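Local coordinates for protein defensin (Pachyrhizus erosus, PDB 3PSM) that probably defends the plant against fungi as a small, disulfide-rich antimicrobial peptide that forms a dimer in the crystal, at residues N5-F10 and C41-N46; P13-G18 and D37-W42. All blocks are in the same frame, centred on the assembly; numbering follows the deposited sequence.

How the contacts relate
The two contacts lie about 10 Å apart, centre to centre, and share Cys41 and Trp42 at the start of strand 41-46, the middle strand of the antiparallel sheet. Along the chain 5-10 comes first, then 13-18, and the overlapping 37-42 and 41-46 follow after helix 17-27 and strand 32-35. Contact 1 pairs strand 41-46 with the end of edge strand 2-6 and the turn after it. In contact 2 the approach to helix 17-27 meets residues 37-40 of the loop 36-40 between strands 32-35 and 41-46. Leu6 packs on Arg40 where the contacts touch. With their disulfides they tie the strand-to-helix connection onto the sheet of this defensin, and contact 2 also borders the second subunit.

Contact 1. Residues N5-F10 and C41-N46; sequences NLADTF and CWCTRN
The backbone N of Cys43 gives the shortest bond of this contact, 2.8 Å to Asn5 O, running nearly straight out from the carbonyl (C=O...N 166°). Asn5 N returns a bond of 3.0 Å to Cys43 O, which makes a hydrogen-bonded antiparallel pair between the edge strand 2-6 and the central strand 41-46 of the defensin sheet. Beyond the non-hydrogen-bonded pair Leu6-Trp42, Ala7 N reaches Cys41 O at 2.9 Å and carries the pairing one step past the strand.

Leucine suits position 6 because its branched end can lie on an aromatic plane: Leu6 CD2 sits over one face of the indole, 3.6 Å from the centroid of the Trp42 five-membered ring, a CH-pi contact. The indole nitrogen is engaged by Asp38, which steadies the ring beneath the methyl.

Alanine fits beside the two half-cystines because its single methyl can lie against both sulfurs: Ala7 CB lies 3.8 Å from Cys41 SG and slightly farther from Cys43 SG. Cys41 is disulfide-bonded to Cys20 and Cys43 to Cys24, both on helix 17-27. Phe10, with CG anti to its backbone N (chi1 -178°), turns its ring to Cys41: CB of Cys41 stands over one face, 3.5 Å from Phe10 CG, while Cys41 SG meets the ring obliquely, 4.3 Å from its centroid.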
loop_
_atom_site.group_PDB
_atom_site.type_symbol
_atom_site.label_atom_id
_atom_site.label_comp_id
_atom_site.label_asym_id
_atom_site.label_seq_id
_atom_site.Cartn_x
_atom_site.Cartn_y
_atom_site.Cartn_z
ATOM N N ASN A 5 -9.982 -10.494 -7.633
ATOM C CA ASN A 5 -9.507 -11.072 -8.886
ATOM C C ASN A 5 -8.100 -10.618 -9.158
ATOM O O ASN A 5 -7.585 -9.666 -8.523
ATOM C CB ASN A 5 -10.425 -10.691 -10.034
ATOM C CG ASN A 5 -11.691 -11.540 -9.923
ATOM O OD1 ASN A 5 -11.711 -12.682 -10.372
ATOM N ND2 ASN A 5 -12.748 -11.120 -9.261
ATOM N N LEU A 6 -7.425 -11.306 -10.068
ATOM C CA LEU A 6 -6.051 -10.938 -10.406
ATOM C C LEU A 6 -5.962 -9.500 -10.870
ATOM O O LEU A 6 -6.817 -8.976 -11.585
ATOM C CB LEU A 6 -5.510 -11.853 -11.524
ATOM C CG LEU A 6 -5.170 -13.243 -11.051
ATOM C CD1 LEU A 6 -4.895 -14.106 -12.303
ATOM C CD2 LEU A 6 -3.964 -13.302 -10.129
ATOM N N ALA A 7 -4.874 -8.839 -10.506
ATOM C CA ALA A 7 -4.519 -7.562 -11.091
ATOM C C ALA A 7 -4.461 -7.703 -12.606
ATOM O O ALA A 7 -4.066 -8.773 -13.113
ATOM C CB ALA A 7 -3.207 -7.089 -10.510
ATOM N N ASP A 8 -4.718 -6.641 -13.303
ATOM C CA ASP A 8 -4.656 -6.673 -14.735
ATOM C C ASP A 8 -3.234 -6.578 -15.288
ATOM O O ASP A 8 -2.912 -7.283 -16.244
ATOM C CB ASP A 8 -5.529 -5.509 -15.309
ATOM C CG ASP A 8 -7.028 -5.785 -15.320
ATOM O OD1 ASP A 8 -7.475 -6.943 -15.171
ATOM O OD2 ASP A 8 -7.790 -4.802 -15.506
ATOM N N THR A 9 -2.386 -5.725 -14.721
ATOM C CA THR A 9 -1.105 -5.363 -15.333
ATOM C C THR A 9 0.035 -5.352 -14.345
ATOM O O THR A 9 1.058 -4.784 -14.601
ATOM C CB THR A 9 -1.228 -3.981 -16.035
ATOM O OG1 THR A 9 -1.714 -3.037 -15.063
ATOM C CG2 THR A 9 -2.223 -4.076 -17.185
ATOM N N PHE A 10 -0.101 -5.997 -13.212
ATOM C CA PHE A 10 1.024 -6.123 -12.269
ATOM C C PHE A 10 2.136 -6.936 -12.920
ATOM O O PHE A 10 1.862 -8.013 -13.448
ATOM C CB PHE A 10 0.507 -6.753 -10.992
ATOM C CG PHE A 10 1.572 -6.904 -9.896
ATOM C CD1 PHE A 10 1.737 -5.923 -8.921
ATOM C CD2 PHE A 10 2.382 -8.006 -9.831
ATOM C CE1 PHE A 10 2.656 -6.072 -7.916
ATOM C CE2 PHE A 10 3.321 -8.148 -8.790
ATOM C CZ PHE A 10 3.445 -7.179 -7.846
ATOM N N CYS A 41 -0.527 -11.025 -7.709
ATOM C CA CYS A 41 -1.194 -9.889 -7.102
ATOM C C CYS A 41 -2.679 -9.923 -7.409
ATOM O O CYS A 41 -3.085 -10.001 -8.576
ATOM C CB CYS A 41 -0.580 -8.603 -7.676
ATOM S SG CYS A 41 -1.402 -7.063 -7.191
ATOM N N TRP A 42 -3.489 -9.902 -6.359
ATOM C CA TRP A 42 -4.935 -9.930 -6.423
ATOM C C TRP A 42 -5.480 -8.634 -5.832
ATOM O O TRP A 42 -5.124 -8.226 -4.742
ATOM C CB TRP A 42 -5.485 -11.109 -5.598
ATOM C CG TRP A 42 -5.151 -12.462 -6.198
ATOM C CD1 TRP A 42 -3.929 -13.082 -6.206
ATOM C CD2 TRP A 42 -6.073 -13.349 -6.841
ATOM N NE1 TRP A 42 -4.077 -14.297 -6.851
ATOM C CE2 TRP A 42 -5.347 -14.490 -7.248
ATOM C CE3 TRP A 42 -7.439 -13.286 -7.148
ATOM C CZ2 TRP A 42 -5.935 -15.534 -7.928
ATOM C CZ3 TRP A 42 -8.010 -14.374 -7.816
ATOM C CH2 TRP A 42 -7.251 -15.469 -8.175
ATOM N N CYS A 43 -6.375 -7.993 -6.604
ATOM C CA CYS A 43 -7.015 -6.800 -6.184
ATOM C C CYS A 43 -8.445 -7.100 -5.715
ATOM O O CYS A 43 -9.162 -7.927 -6.304
ATOM C CB CYS A 43 -7.136 -5.755 -7.310
ATOM S SG CYS A 43 -5.601 -5.257 -8.109
ATOM N N THR A 44 -8.877 -6.381 -4.715
ATOM C CA THR A 44 -10.270 -6.362 -4.245
ATOM C C THR A 44 -10.956 -5.106 -4.736
ATOM O O THR A 44 -10.401 -4.022 -4.656
ATOM C CB THR A 44 -10.314 -6.438 -2.712
ATOM O OG1 THR A 44 -9.713 -7.682 -2.313
ATOM C CG2 THR A 44 -11.723 -6.436 -2.171
ATOM N N ARG A 45 -12.175 -5.274 -5.236
ATOM C CA ARG A 45 -12.984 -4.190 -5.756
ATOM C C ARG A 45 -14.430 -4.324 -5.292
ATOM O O ARG A 45 -14.903 -5.398 -4.962
ATOM C CB ARG A 45 -12.976 -4.222 -7.277
ATOM C CG ARG A 45 -13.712 -5.439 -7.862
ATOM C CD ARG A 45 -13.791 -5.293 -9.400
ATOM N NE ARG A 45 -14.455 -6.569 -9.753
ATOM C CZ ARG A 45 -13.997 -7.806 -9.818
ATOM N NH1 ARG A 45 -12.722 -7.832 -9.544
ATOM N NH2 ARG A 45 -14.858 -8.767 -10.156
ATOM N N ASN A 46 -15.148 -3.190 -5.248
ATOM C CA ASN A 46 -16.608 -3.217 -5.111
ATOM C C ASN A 46 -17.230 -3.914 -6.305
ATOM O O ASN A 46 -16.785 -3.645 -7.436
ATOM C CB ASN A 46 -17.070 -1.765 -4.992
ATOM C CG ASN A 46 -16.574 -1.104 -3.721
ATOM O OD1 ASN A 46 -15.746 -0.157 -3.768
ATOM N ND2 ASN A 46 -16.989 -1.588 -2.591
#

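Contact 2. Residues P13-G18 and D37-W42; sequences PCFTDG and DDFRCW
Phe15 and Phe39 meet at the outer side of this contact with their rings angled across each other. The edge of the Phe39 ring is turned to Phe15, whose CD2 lies near the Phe39 plane and 4.0 Å from Phe39 CD2; the contact is confined to the CD2-CE2 sides of the two rings and is light. Both rings are largely exposed, and Phe39 also lays its CD2 beside the carbonyl oxygen of Cys14.

Further in, Cys14 points at the opposite backbone. A chi1 of -165° swings Cys14 SG away from the backbone N and in toward strand 41-46, to 3.8 Å from Cys41 CB, while Cys14 CB rests 3.4 Å from Arg40 C. A half-cystine fits this buried place because it is compact and its sulfur closes a disulfide with Cys35. The backbones are joined by Cys14 N to Phe39 O, 2.8 Å and straight at the hydrogen (176°), although the donor stands above the carbonyl plane.

The loop that presents Phe39 is held in shape by Asp38, whose short side chain lets the carboxylate reach the backbone N two residues on. Asp38 OD2 accepts from Arg40 N at 3.0 Å, closing an Asx turn. Asp38 OD1 lies in the guanidinium plane and takes Arg40 NE, 2.8 Å, from above the carboxylate plane and Arg40 NH2 on its anti lone pair, a side-on salt bridge. Asp38 OD1 also meets Trp42 NE1 at 2.9 Å on its syn lone pair, in the indole plane. Three donors on one oxygen would be expected to favour the charged carboxylate.

At the helix start, Asp37 of the second subunit accepts from Asp17 N and Gly18 N. The whole is the hairpin end of a cysteine-stabilised alpha-beta fold, where the approach to the helix docks on the loop between the last two strands.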
loop_
_atom_site.group_PDB
_atom_site.type_symbol
_atom_site.label_atom_id
_atom_site.label_comp_id
_atom_site.label_asym_id
_atom_site.label_seq_id
_atom_site.Cartn_x
_atom_site.Cartn_y
_atom_site.Cartn_z
ATOM N N PRO A 13 6.453 -11.713 -10.442
ATOM C CA PRO A 13 5.836 -12.365 -9.281
ATOM C C PRO A 13 5.503 -11.370 -8.192
ATOM O O PRO A 13 6.216 -10.357 -7.992
ATOM C CB PRO A 13 6.932 -13.350 -8.808
ATOM C CG PRO A 13 7.771 -13.535 -10.073
ATOM C CD PRO A 13 7.837 -12.147 -10.628
ATOM N N CYS A 14 4.515 -11.733 -7.406
ATOM C CA CYS A 14 4.124 -10.914 -6.247
ATOM C C CYS A 14 4.795 -11.462 -4.994
ATOM O O CYS A 14 4.468 -12.551 -4.537
ATOM C CB CYS A 14 2.617 -10.966 -6.100
ATOM S SG CYS A 14 1.867 -9.744 -5.029
ATOM N N PHE A 15 5.769 -10.688 -4.517
ATOM C CA PHE A 15 6.537 -11.013 -3.324
ATOM C C PHE A 15 6.139 -10.206 -2.118
ATOM O O PHE A 15 6.323 -10.665 -1.012
ATOM C CB PHE A 15 8.031 -10.813 -3.581
ATOM C CG PHE A 15 8.604 -11.770 -4.586
ATOM C CD1 PHE A 15 9.132 -11.303 -5.781
ATOM C CD2 PHE A 15 8.625 -13.132 -4.381
ATOM C CE1 PHE A 15 9.686 -12.182 -6.710
ATOM C CE2 PHE A 15 9.170 -13.969 -5.320
ATOM C CZ PHE A 15 9.694 -13.533 -6.482
ATOM N N THR A 16 5.666 -8.982 -2.300
ATOM C CA THR A 16 5.329 -8.085 -1.202
ATOM C C THR A 16 3.895 -7.638 -1.348
ATOM O O THR A 16 3.473 -7.201 -2.424
ATOM C CB THR A 16 6.298 -6.910 -1.073
ATOM O OG1 THR A 16 6.042 -5.974 -2.124
ATOM C CG2 THR A 16 7.748 -7.394 -1.074
ATOM N N ASP A 17 3.144 -7.709 -0.238
ATOM C CA ASP A 17 1.788 -7.171 -0.287
ATOM C C ASP A 17 1.803 -5.692 -0.560
ATOM O O ASP A 17 0.893 -5.190 -1.257
ATOM C CB ASP A 17 1.051 -7.463 1.014
ATOM C CG ASP A 17 0.590 -8.923 1.068
ATOM O OD1 ASP A 17 0.749 -9.695 0.167
ATOM O OD2 ASP A 17 -0.086 -9.247 2.097
ATOM N N GLY A 18 2.795 -4.938 -0.072
ATOM C CA GLY A 18 2.813 -3.519 -0.371
ATOM C C GLY A 18 2.891 -3.221 -1.827
ATOM O O GLY A 18 2.229 -2.322 -2.351
ATOM N N ASP A 37 -1.060 -17.104 -2.332
ATOM C CA ASP A 37 -0.105 -18.197 -2.228
ATOM C C ASP A 37 0.373 -18.693 -3.572
ATOM O O ASP A 37 1.318 -19.500 -3.633
ATOM C CB ASP A 37 -0.703 -19.342 -1.417
ATOM C CG ASP A 37 -1.916 -20.017 -2.000
ATOM O OD1 ASP A 37 -2.285 -21.089 -1.512
ATOM O OD2 ASP A 37 -2.562 -19.473 -2.901
ATOM N N ASP A 38 -0.168 -18.175 -4.630
ATOM C CA ASP A 38 0.249 -18.291 -6.028
ATOM C C ASP A 38 1.328 -17.301 -6.475
ATOM O O ASP A 38 1.754 -17.304 -7.640
ATOM C CB ASP A 38 -0.927 -18.178 -7.002
ATOM C CG ASP A 38 -1.641 -16.841 -6.919
ATOM O OD1 ASP A 38 -2.554 -16.646 -7.705
ATOM O OD2 ASP A 38 -1.278 -15.990 -6.057
ATOM N N PHE A 39 1.797 -16.460 -5.571
ATOM C CA PHE A 39 2.772 -15.429 -5.943
ATOM C C PHE A 39 2.266 -14.550 -7.056
ATOM O O PHE A 39 3.052 -14.045 -7.881
ATOM C CB PHE A 39 4.139 -16.005 -6.273
ATOM C CG PHE A 39 4.826 -16.631 -5.074
ATOM C CD1 PHE A 39 4.549 -17.955 -4.736
ATOM C CD2 PHE A 39 5.717 -15.883 -4.343
ATOM C CE1 PHE A 39 5.243 -18.498 -3.644
ATOM C CE2 PHE A 39 6.403 -16.447 -3.275
ATOM C CZ PHE A 39 6.152 -17.748 -2.937
ATOM N N ARG A 40 0.985 -14.229 -7.040
ATOM C CA ARG A 40 0.398 -13.230 -7.930
ATOM C C ARG A 40 -0.348 -12.190 -7.086
ATOM O O ARG A 40 -0.698 -12.410 -5.929
ATOM C CB ARG A 40 -0.579 -13.874 -8.910
ATOM C CG ARG A 40 0.167 -14.796 -9.887
ATOM C CD ARG A 40 -0.746 -15.305 -10.989
ATOM N NE ARG A 40 -1.731 -16.176 -10.380
ATOM C CZ ARG A 40 -2.546 -16.982 -11.032
ATOM N NH1 ARG A 40 -2.493 -17.008 -12.346
ATOM N NH2 ARG A 40 -3.415 -17.725 -10.321
ATOM N N CYS A 41 -0.527 -11.025 -7.709
ATOM C CA CYS A 41 -1.194 -9.889 -7.102
ATOM C C CYS A 41 -2.679 -9.923 -7.409
ATOM O O CYS A 41 -3.085 -10.001 -8.576
ATOM C CB CYS A 41 -0.580 -8.603 -7.676
ATOM S SG CYS A 41 -1.402 -7.063 -7.191
ATOM N N TRP A 42 -3.489 -9.902 -6.359
ATOM C CA TRP A 42 -4.935 -9.930 -6.423
ATOM C C TRP A 42 -5.480 -8.634 -5.832
ATOM O O TRP A 42 -5.124 -8.226 -4.742
ATOM C CB TRP A 42 -5.485 -11.109 -5.598
ATOM C CG TRP A 42 -5.151 -12.462 -6.198
ATOM C CD1 TRP A 42 -3.929 -13.082 -6.206
ATOM C CD2 TRP A 42 -6.073 -13.349 -6.841
ATOM N NE1 TRP A 42 -4.077 -14.297 -6.851
ATOM C CE2 TRP A 42 -5.347 -14.490 -7.248
ATOM C CE3 TRP A 42 -7.439 -13.286 -7.148
ATOM C CZ2 TRP A 42 -5.935 -15.534 -7.928
ATOM C CZ3 TRP A 42 -8.010 -14.374 -7.816
ATOM C CH2 TRP A 42 -7.251 -15.469 -8.175
#